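Local atomic coordinates of sensor histidine kinase CitA (Klebsiella pneumoniae, PDB entry 1P0Z), a protein that senses citrate through its periplasmic domain and, as a membrane-bound histidine kinase, probably activates the response regulator CitB by phosphorylation to induce citrate-fermentation genes. Residues Asp79-Ser92 against Gly104-Ile118. Sequence-based numbering, arbitrary orientation. Where two conformers were deposited one is given.
With NA (sodium ion), chain L.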
loop_
_atom_site.group_PDB
_atom_site.type_symbol
_atom_site.label_atom_id
_atom_site.label_comp_id
_atom_site.label_asym_id
_atom_site.label_seq_id
_atom_site.Cartn_x
_atom_site.Cartn_y
_atom_site.Cartn_z
ATOM N N ASP A 79 -3.273 11.239 0.423
ATOM C CA ASP A 79 -1.862 11.066 0.768
ATOM C C ASP A 79 -1.170 10.076 -0.169
ATOM O O ASP A 79 -0.132 9.498 0.185
ATOM C CB ASP A 79 -1.718 10.628 2.240
ATOM C CG ASP A 79 -2.250 9.192 2.520
ATOM O OD1 ASP A 79 -3.126 8.681 1.778
ATOM O OD2 ASP A 79 -1.767 8.560 3.509
ATOM N N SER A 80 -1.710 9.915 -1.369
ATOM C CA SER A 80 -1.115 8.986 -2.325
ATOM C C SER A 80 -0.484 9.734 -3.512
ATOM O O SER A 80 0.215 9.132 -4.321
ATOM C CB SER A 80 -2.172 8.007 -2.868
ATOM O OG SER A 80 -2.714 7.205 -1.828
ATOM N N ASP A 81 -0.707 11.050 -3.585
ATOM C CA ASP A 81 -0.200 11.806 -4.729
ATOM C C ASP A 81 1.290 11.753 -4.948
ATOM O O ASP A 81 1.743 11.621 -6.102
ATOM C CB ASP A 81 -0.639 13.265 -4.611
ATOM C CG ASP A 81 -2.070 13.468 -5.086
ATOM O OD1 ASP A 81 -2.870 12.497 -5.007
ATOM O OD2 ASP A 81 -2.396 14.594 -5.532
ATOM N N GLU A 82 2.065 11.829 -3.859
ATOM C CA GLU A 82 3.506 11.854 -4.065
ATOM C C GLU A 82 4.045 10.556 -4.661
ATOM O O GLU A 82 5.036 10.582 -5.395
ATOM C CB GLU A 82 4.225 12.281 -2.786
ATOM C CG GLU A 82 3.794 13.733 -2.392
ATOM C CD GLU A 82 3.886 14.741 -3.575
ATOM O OE1 GLU A 82 4.876 14.731 -4.361
ATOM O OE2 GLU A 82 2.948 15.575 -3.725
ATOM N N ALA A 83 3.382 9.437 -4.384
ATOM C CA ALA A 83 3.815 8.172 -4.967
ATOM C C ALA A 83 3.273 8.061 -6.403
ATOM O O ALA A 83 4.010 7.683 -7.321
ATOM C CB ALA A 83 3.277 6.987 -4.133
ATOM N N LEU A 84 2.000 8.390 -6.593
ATOM C CA LEU A 84 1.376 8.245 -7.904
ATOM C C LEU A 84 1.861 9.214 -8.953
ATOM O O LEU A 84 1.994 8.853 -10.144
ATOM C CB LEU A 84 -0.153 8.357 -7.788
ATOM C CG LEU A 84 -0.815 7.143 -7.120
ATOM C CD1 LEU A 84 -2.276 7.437 -6.842
ATOM C CD2 LEU A 84 -0.609 5.866 -7.990
ATOM N N ILE A 85 2.144 10.434 -8.527
ATOM C CA ILE A 85 2.580 11.459 -9.460
ATOM C C ILE A 85 4.077 11.634 -9.516
ATOM O O ILE A 85 4.653 11.755 -10.625
ATOM C CB ILE A 85 1.919 12.820 -9.092
ATOM C CG1 ILE A 85 0.398 12.685 -9.170
ATOM C CG2 ILE A 85 2.414 13.924 -10.027
ATOM C CD1 ILE A 85 -0.314 13.912 -8.631
ATOM N N ASN A 86 4.732 11.612 -8.341
ATOM C CA ASN A 86 6.152 11.854 -8.267
ATOM C C ASN A 86 7.052 10.661 -7.940
ATOM O O ASN A 86 8.255 10.804 -7.768
ATOM C CB ASN A 86 6.382 13.030 -7.312
ATOM C CG ASN A 86 5.831 14.317 -7.891
ATOM O OD1 ASN A 86 6.041 14.570 -9.085
ATOM N ND2 ASN A 86 5.123 15.132 -7.087
ATOM N N ALA A 87 6.451 9.476 -7.913
ATOM C CA ALA A 87 7.165 8.228 -7.687
ATOM C C ALA A 87 7.982 8.177 -6.401
ATOM O O ALA A 87 9.014 7.493 -6.328
ATOM C CB ALA A 87 8.060 7.883 -8.917
ATOM N N LYS A 88 7.487 8.873 -5.379
ATOM C CA LYS A 88 8.147 8.882 -4.071
ATOM C C LYS A 88 7.662 7.721 -3.188
ATOM O O LYS A 88 6.502 7.292 -3.301
ATOM C CB LYS A 88 7.833 10.183 -3.331
ATOM C CG LYS A 88 8.269 11.426 -4.078
ATOM C CD LYS A 88 9.773 11.569 -4.230
ATOM C CE LYS A 88 10.119 13.002 -4.738
ATOM N NZ LYS A 88 11.593 13.184 -4.850
ATOM N N SER A 89 8.566 7.239 -2.321
ATOM C CA SER A 89 8.213 6.204 -1.321
ATOM C C SER A 89 8.337 6.912 0.032
ATOM O O SER A 89 9.314 7.632 0.284
ATOM C CB SER A 89 9.155 5.003 -1.400
ATOM O OG SER A 89 8.977 4.311 -2.656
ATOM N N TYR A 90 7.373 6.714 0.920
ATOM C CA TYR A 90 7.388 7.473 2.179
ATOM C C TYR A 90 6.417 6.897 3.221
ATOM O O TYR A 90 5.619 6.013 2.911
ATOM C CB TYR A 90 6.943 8.921 1.897
ATOM C CG TYR A 90 5.645 9.010 1.089
ATOM C CD1 TYR A 90 5.666 8.923 -0.307
ATOM C CD2 TYR A 90 4.380 9.105 1.715
ATOM C CE1 TYR A 90 4.494 8.911 -1.057
ATOM C CE2 TYR A 90 3.187 9.098 0.946
ATOM C CZ TYR A 90 3.251 8.997 -0.444
ATOM O OH TYR A 90 2.092 8.986 -1.242
ATOM N N VAL A 91 6.531 7.403 4.447
ATOM C CA VAL A 91 5.643 7.037 5.533
ATOM C C VAL A 91 4.611 8.161 5.659
ATOM O O VAL A 91 4.953 9.345 5.624
ATOM C CB VAL A 91 6.407 6.925 6.865
ATOM C CG1 VAL A 91 5.444 6.688 8.011
ATOM C CG2 VAL A 91 7.407 5.779 6.761
ATOM N N SER A 92 3.345 7.773 5.776
ATOM C CA SER A 92 2.258 8.754 5.902
ATOM C C SER A 92 1.363 8.316 7.061
ATOM O O SER A 92 1.394 7.149 7.448
ATOM C CB SER A 92 1.445 8.791 4.592
ATOM O OG SER A 92 0.246 9.551 4.702
ATOM N N GLY A 104 3.071 2.833 4.879
ATOM C CA GLY A 104 4.304 2.927 4.099
ATOM C C GLY A 104 3.749 2.855 2.667
ATOM O O GLY A 104 2.996 1.931 2.356
ATOM N N LYS A 105 4.110 3.819 1.807
ATOM C CA LYS A 105 3.606 3.881 0.435
ATOM C C LYS A 105 4.745 3.858 -0.537
ATOM O O LYS A 105 5.793 4.436 -0.269
ATOM C CB LYS A 105 2.850 5.177 0.212
ATOM C CG LYS A 105 1.735 5.464 1.269
ATOM C CD LYS A 105 0.405 5.694 0.559
ATOM C CE LYS A 105 -0.584 6.287 1.486
ATOM N NZ LYS A 105 -1.874 6.394 0.756
ATOM N N SER A 106 4.544 3.158 -1.663
ATOM C CA SER A 106 5.617 3.125 -2.679
ATOM C C SER A 106 4.920 2.886 -4.017
ATOM O O SER A 106 3.960 2.103 -4.101
ATOM C CB SER A 106 6.581 1.955 -2.374
ATOM O OG SER A 106 7.695 1.999 -3.276
ATOM N N PRO A 107 5.425 3.511 -5.101
ATOM C CA PRO A 107 4.775 3.308 -6.403
ATOM C C PRO A 107 5.145 1.947 -6.980
ATOM O O PRO A 107 6.190 1.366 -6.627
ATOM C CB PRO A 107 5.394 4.412 -7.283
ATOM C CG PRO A 107 6.790 4.610 -6.697
ATOM C CD PRO A 107 6.538 4.471 -5.169
ATOM N N ILE A 108 4.263 1.400 -7.796
ATOM C CA ILE A 108 4.553 0.165 -8.540
ATOM C C ILE A 108 4.913 0.765 -9.915
ATOM O O ILE A 108 4.142 1.560 -10.457
ATOM C CB ILE A 108 3.306 -0.713 -8.721
ATOM C CG1 ILE A 108 2.654 -1.016 -7.368
ATOM C CG2 ILE A 108 3.707 -1.998 -9.446
ATOM C CD1 ILE A 108 1.319 -1.784 -7.495
ATOM N N GLN A 109 6.070 0.387 -10.459
ATOM C CA GLN A 109 6.575 0.944 -11.731
ATOM C C GLN A 109 6.861 -0.098 -12.788
ATOM O O GLN A 109 7.255 -1.208 -12.455
ATOM C CB GLN A 109 7.860 1.716 -11.451
ATOM C CG GLN A 109 7.613 3.016 -10.696
ATOM C CD GLN A 109 8.873 3.570 -10.091
ATOM O OE1 GLN A 109 9.384 3.037 -9.098
ATOM N NE2 GLN A 109 9.406 4.645 -10.688
ATOM N N ASP A 110 6.652 0.252 -14.062
ATOM C CA ASP A 110 7.032 -0.709 -15.105
ATOM C C ASP A 110 8.556 -0.625 -15.311
ATOM O O ASP A 110 9.248 0.150 -14.640
ATOM C CB ASP A 110 6.258 -0.487 -16.431
ATOM C CG ASP A 110 6.538 0.844 -17.100
ATOM O OD1 ASP A 110 7.585 1.482 -16.877
ATOM O OD2 ASP A 110 5.672 1.252 -17.920
ATOM N N ALA A 111 9.092 -1.399 -16.255
ATOM C CA ALA A 111 10.540 -1.399 -16.454
ATOM C C ALA A 111 11.147 -0.046 -16.859
ATOM O O ALA A 111 12.309 0.203 -16.582
ATOM C CB ALA A 111 10.924 -2.496 -17.469
ATOM N N THR A 112 10.359 0.825 -17.482
ATOM C CA THR A 112 10.843 2.148 -17.901
ATOM C C THR A 112 10.758 3.192 -16.799
ATOM O O THR A 112 11.156 4.348 -16.997
ATOM C CB THR A 112 9.999 2.714 -19.056
ATOM O OG1 THR A 112 9.644 1.656 -19.938
ATOM C CG2 THR A 112 10.774 3.813 -19.807
ATOM N N GLY A 113 10.207 2.798 -15.648
ATOM C CA GLY A 113 10.070 3.730 -14.548
ATOM C C GLY A 113 8.715 4.411 -14.466
ATOM O O GLY A 113 8.470 5.160 -13.536
ATOM N N LYS A 114 7.826 4.157 -15.428
ATOM C CA LYS A 114 6.510 4.787 -15.404
ATOM C C LYS A 114 5.701 4.288 -14.207
ATOM O O LYS A 114 5.623 3.110 -13.982
ATOM C CB LYS A 114 5.735 4.441 -16.679
ATOM C CG LYS A 114 4.424 5.205 -16.812
ATOM C CD LYS A 114 3.701 4.863 -18.098
ATOM C CE LYS A 114 3.019 3.532 -17.994
ATOM N NZ LYS A 114 2.245 3.242 -19.272
ATOM N N VAL A 115 5.073 5.188 -13.467
ATOM C CA VAL A 115 4.244 4.719 -12.353
ATOM C C VAL A 115 2.931 4.130 -12.892
ATOM O O VAL A 115 2.186 4.784 -13.651
ATOM C CB VAL A 115 3.908 5.875 -11.392
ATOM C CG1 VAL A 115 2.963 5.363 -10.281
ATOM C CG2 VAL A 115 5.190 6.439 -10.802
ATOM N N ILE A 116 2.632 2.895 -12.495
ATOM C CA ILE A 116 1.393 2.244 -12.916
ATOM C C ILE A 116 0.487 1.916 -11.730
ATOM O O ILE A 116 -0.571 1.281 -11.883
ATOM C CB ILE A 116 1.673 0.940 -13.737
ATOM C CG1 ILE A 116 2.457 -0.079 -12.895
ATOM C CG2 ILE A 116 2.450 1.317 -15.039
ATOM C CD1 ILE A 116 2.600 -1.485 -13.570
ATOM N N GLY A 117 0.916 2.318 -10.535
ATOM C CA GLY A 117 0.063 2.018 -9.385
ATOM C C GLY A 117 0.781 2.326 -8.081
ATOM O O GLY A 117 1.835 2.953 -8.066
ATOM N N ILE A 118 0.206 1.846 -6.981
ATOM C CA ILE A 118 0.757 2.150 -5.656
ATOM C C ILE A 118 0.463 0.994 -4.684
ATOM O O ILE A 118 -0.550 0.310 -4.781
ATOM C CB ILE A 118 0.096 3.463 -5.120
ATOM C CG1 ILE A 118 0.650 3.849 -3.742
ATOM C CG2 ILE A 118 -1.449 3.302 -5.081
ATOM C CD1 ILE A 118 0.136 5.265 -3.260
HETATM NA NA NA L . 8.180 0.937 -5.390
HETATM O O HOH W 1 9.041 0.441 -7.665
HETATM O O HOH W 2 9.803 2.841 -5.600
HETATM O O HOH W 3 9.995 -0.386 -4.626
#
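Lys105 runs beneath the Tyr90 ring and ends between Asp79 and Ser80. Lys105 CB lies over one ring face, 4.2 Å from the centroid of the Tyr90 ring, a CH-pi contact, and the chain then bends at chi2 (-125°) to bring Lys105 NZ 2.8 Å from both Asp79 OD1 and Ser80 OG. The ammonium meets OD1 from above the carboxylate plane, completing a salt bridge, while OD2 forms another with Arg103, also a citrate-binding residue. Tyr90 OH bonds to Asp79 O, tying ring and loop together over the lysine. NZ also bonds a bound citrate, and Lys105 is an established citrate-binding residue, so this network probably helps set its position in the pocket.

Beside it the packing is tight and apolar: Ile118 CD1 sits 3.7 Å from Ala83 CB, Leu84 CD2 reaches Ile118 CB, Ala87 CB touches Val115 CG2, and Pro107 lies under Ala83 and Ala87. The contact is looser toward solvent, where Lys88 points away, Gln109 NE2 just brushes Ala87 CB and the Asp110-Gly113 turn extends beyond. Nearby, Ser89 OG and Ser106 OG share a hydrogen bond of 2.7 Å; Ser106 OG also binds sodium, with Pro107 O, three waters and Ser20 of helix 6-20.

In this extracellular PAS domain, helix 81-86 covers strands 101-109 and 115-124 of the antiparallel sheet, edge strand 90-96 pairs with 101-109, and helices 6-20 and 23-30 pack against side chains such as Ile108.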